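Local coordinates for pentacotripeptide-repeat region of PRORP domain-containing protein (Brachypodium distachyon, PDB 4ME2), which probably binds RNA sequence-specifically as a chloroplast pentatricopeptide repeat protein, THA8, built from helix-turn-helix repeats and linked to group II introns, at residues E166-L171 with C200-Y205. Numbering follows the deposited sequence.
Sequences EDVYKL and CEVDEY
A small apolar contact, centred on Val168 against Cys200 and Val202, joins the N-terminal ends of helices 168-180 and 204-216, where the residues leading into the two helices run alongside each other, Glu166 beside Cys200 and Val168 beside Val202. No hydrogen bond crosses between 166-171 and 200-205, and they bury 196 Å² in total. The two branches of Val168 divide the work. CG1, anti to the backbone N (chi1 168°), reaches CG2 of Val202 at 3.5 Å, the two valine side chains crossing at about a right angle. CG2, on the side of its own backbone N, lies 3.7 Å from Cys200 SG and 3.6 Å from the carbonyl O of Glu201; one methyl thus meets both the sulfur and a peptide carbonyl. Cys200 SG also comes within 4.2 Å of Glu166 CB, while the carboxylate of Glu166 leads away to a salt bridge with Lys150. Leu171 packs on Val190 and Ala194 of helix 184-197, and Val202 touches Val195 of the same helix, which joins both segments to the intervening helix.

Each helix begins with an aspartate N-cap. Asp167 OD1 accepts from Lys170 N at 3.1 Å, and Asp203 OD2 from Tyr205 N at 3.0 Å; both donors stand well out of the carboxylate plane, by 62° and 73°. Both carboxylates sit where a negative charge would probably interact favourably with the positive end of the helix dipole. The side chain of Tyr205 touches Thr172 and Arg176, extending the contact between the two helices beyond their first turns. Alternate helices set side by side with the same sense, joined through the intervening helix 184-197, are characteristic of the helix-turn-helix solenoid of pentatricopeptide repeat proteins.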
loop_
_atom_site.group_PDB
_atom_site.type_symbol
_atom_site.label_atom_id
_atom_site.label_comp_id
_atom_site.label_asym_id
_atom_site.label_seq_id
_atom_site.Cartn_x
_atom_site.Cartn_y
_atom_site.Cartn_z
ATOM N N GLU A 166 -5.884 -5.709 13.544
ATOM C CA GLU A 166 -5.994 -5.261 12.152
ATOM C C GLU A 166 -7.278 -5.714 11.461
ATOM O O GLU A 166 -7.722 -6.848 11.651
ATOM C CB GLU A 166 -4.788 -5.748 11.342
ATOM C CG GLU A 166 -4.655 -5.095 9.976
ATOM C CD GLU A 166 -4.314 -3.619 10.066
ATOM O OE1 GLU A 166 -3.715 -3.201 11.080
ATOM O OE2 GLU A 166 -4.647 -2.875 9.122
ATOM N N ASP A 167 -7.858 -4.827 10.651
ATOM C CA ASP A 167 -9.027 -5.163 9.839
ATOM C C ASP A 167 -8.642 -6.171 8.750
ATOM O O ASP A 167 -8.124 -5.801 7.688
ATOM C CB ASP A 167 -9.663 -3.904 9.235
ATOM C CG ASP A 167 -10.934 -4.200 8.443
ATOM O OD1 ASP A 167 -11.055 -5.299 7.862
ATOM O OD2 ASP A 167 -11.821 -3.325 8.390
ATOM N N VAL A 168 -8.914 -7.443 9.029
ATOM C CA VAL A 168 -8.533 -8.547 8.148
ATOM C C VAL A 168 -9.091 -8.392 6.736
ATOM O O VAL A 168 -8.411 -8.716 5.761
ATOM C CB VAL A 168 -8.939 -9.912 8.744
ATOM C CG1 VAL A 168 -8.820 -11.023 7.708
ATOM C CG2 VAL A 168 -8.087 -10.227 9.967
ATOM N N TYR A 169 -10.319 -7.894 6.624
ATOM C CA TYR A 169 -10.934 -7.700 5.315
ATOM C C TYR A 169 -10.122 -6.725 4.460
ATOM O O TYR A 169 -9.817 -7.009 3.302
ATOM C CB TYR A 169 -12.385 -7.223 5.452
ATOM C CG TYR A 169 -13.013 -6.816 4.143
ATOM C CD1 TYR A 169 -13.586 -7.765 3.293
ATOM C CD2 TYR A 169 -13.036 -5.479 3.750
ATOM C CE1 TYR A 169 -14.157 -7.393 2.089
ATOM C CE2 TYR A 169 -13.607 -5.099 2.548
ATOM C CZ TYR A 169 -14.167 -6.056 1.725
ATOM O OH TYR A 169 -14.734 -5.678 0.532
ATOM N N LYS A 170 -9.767 -5.586 5.040
ATOM C CA LYS A 170 -8.969 -4.594 4.330
ATOM C C LYS A 170 -7.551 -5.098 4.075
ATOM O O LYS A 170 -6.986 -4.859 3.004
ATOM C CB LYS A 170 -8.944 -3.278 5.101
ATOM C CG LYS A 170 -10.286 -2.571 5.130
ATOM C CD LYS A 170 -10.241 -1.352 6.033
ATOM C CE LYS A 170 -11.099 -0.232 5.470
ATOM N NZ LYS A 170 -11.067 0.958 6.366
ATOM N N LEU A 171 -6.979 -5.800 5.047
ATOM C CA LEU A 171 -5.651 -6.383 4.859
ATOM C C LEU A 171 -5.665 -7.390 3.710
ATOM O O LEU A 171 -4.723 -7.451 2.910
ATOM C CB LEU A 171 -5.161 -7.050 6.145
ATOM C CG LEU A 171 -3.698 -7.500 6.138
ATOM C CD1 LEU A 171 -2.763 -6.299 6.174
ATOM C CD2 LEU A 171 -3.420 -8.444 7.298
ATOM N N CYS A 200 -2.027 -12.149 13.588
ATOM C CA CYS A 200 -3.336 -11.711 13.119
ATOM C C CYS A 200 -4.131 -12.938 12.683
ATOM O O CYS A 200 -3.781 -13.591 11.698
ATOM C CB CYS A 200 -3.189 -10.709 11.970
ATOM S SG CYS A 200 -4.721 -9.911 11.430
ATOM N N GLU A 201 -5.183 -13.268 13.429
ATOM C CA GLU A 201 -6.016 -14.429 13.093
ATOM C C GLU A 201 -6.813 -14.184 11.821
ATOM O O GLU A 201 -7.638 -13.274 11.756
ATOM C CB GLU A 201 -6.948 -14.820 14.254
ATOM C CG GLU A 201 -6.569 -16.107 14.986
ATOM C CD GLU A 201 -7.514 -17.277 14.717
ATOM O OE1 GLU A 201 -8.643 -17.045 14.230
ATOM O OE2 GLU A 201 -7.126 -18.432 15.004
ATOM N N VAL A 202 -6.546 -14.996 10.805
ATOM C CA VAL A 202 -7.088 -14.766 9.470
ATOM C C VAL A 202 -7.975 -15.931 9.010
ATOM O O VAL A 202 -8.062 -16.954 9.690
ATOM C CB VAL A 202 -5.940 -14.487 8.473
ATOM C CG1 VAL A 202 -5.363 -15.785 7.931
ATOM C CG2 VAL A 202 -6.405 -13.562 7.361
ATOM N N ASP A 203 -8.624 -15.769 7.860
ATOM C CA ASP A 203 -9.601 -16.737 7.355
ATOM C C ASP A 203 -8.982 -17.716 6.357
ATOM O O ASP A 203 -7.826 -17.564 5.959
ATOM C CB ASP A 203 -10.781 -15.992 6.705
ATOM C CG ASP A 203 -11.811 -16.931 6.081
ATOM O OD1 ASP A 203 -12.273 -17.867 6.772
ATOM O OD2 ASP A 203 -12.160 -16.734 4.897
ATOM N N GLU A 204 -9.759 -18.723 5.960
ATOM C CA GLU A 204 -9.355 -19.640 4.898
ATOM C C GLU A 204 -9.055 -18.874 3.620
ATOM O O GLU A 204 -8.113 -19.205 2.900
ATOM C CB GLU A 204 -10.440 -20.680 4.621
ATOM C CG GLU A 204 -10.139 -21.591 3.439
ATOM C CD GLU A 204 -11.170 -22.690 3.260
ATOM O OE1 GLU A 204 -12.348 -22.483 3.627
ATOM O OE2 GLU A 204 -10.803 -23.766 2.742
ATOM N N TYR A 205 -9.870 -17.856 3.346
ATOM C CA TYR A 205 -9.691 -17.022 2.160
ATOM C C TYR A 205 -8.288 -16.413 2.039
ATOM O O TYR A 205 -7.702 -16.447 0.968
ATOM C CB TYR A 205 -10.767 -15.934 2.084
ATOM C CG TYR A 205 -10.708 -15.092 0.831
ATOM C CD1 TYR A 205 -10.698 -15.683 -0.430
ATOM C CD2 TYR A 205 -10.668 -13.702 0.909
ATOM C CE1 TYR A 205 -10.642 -14.917 -1.578
ATOM C CE2 TYR A 205 -10.618 -12.925 -0.233
ATOM C CZ TYR A 205 -10.603 -13.540 -1.471
ATOM O OH TYR A 205 -10.558 -12.780 -2.607
#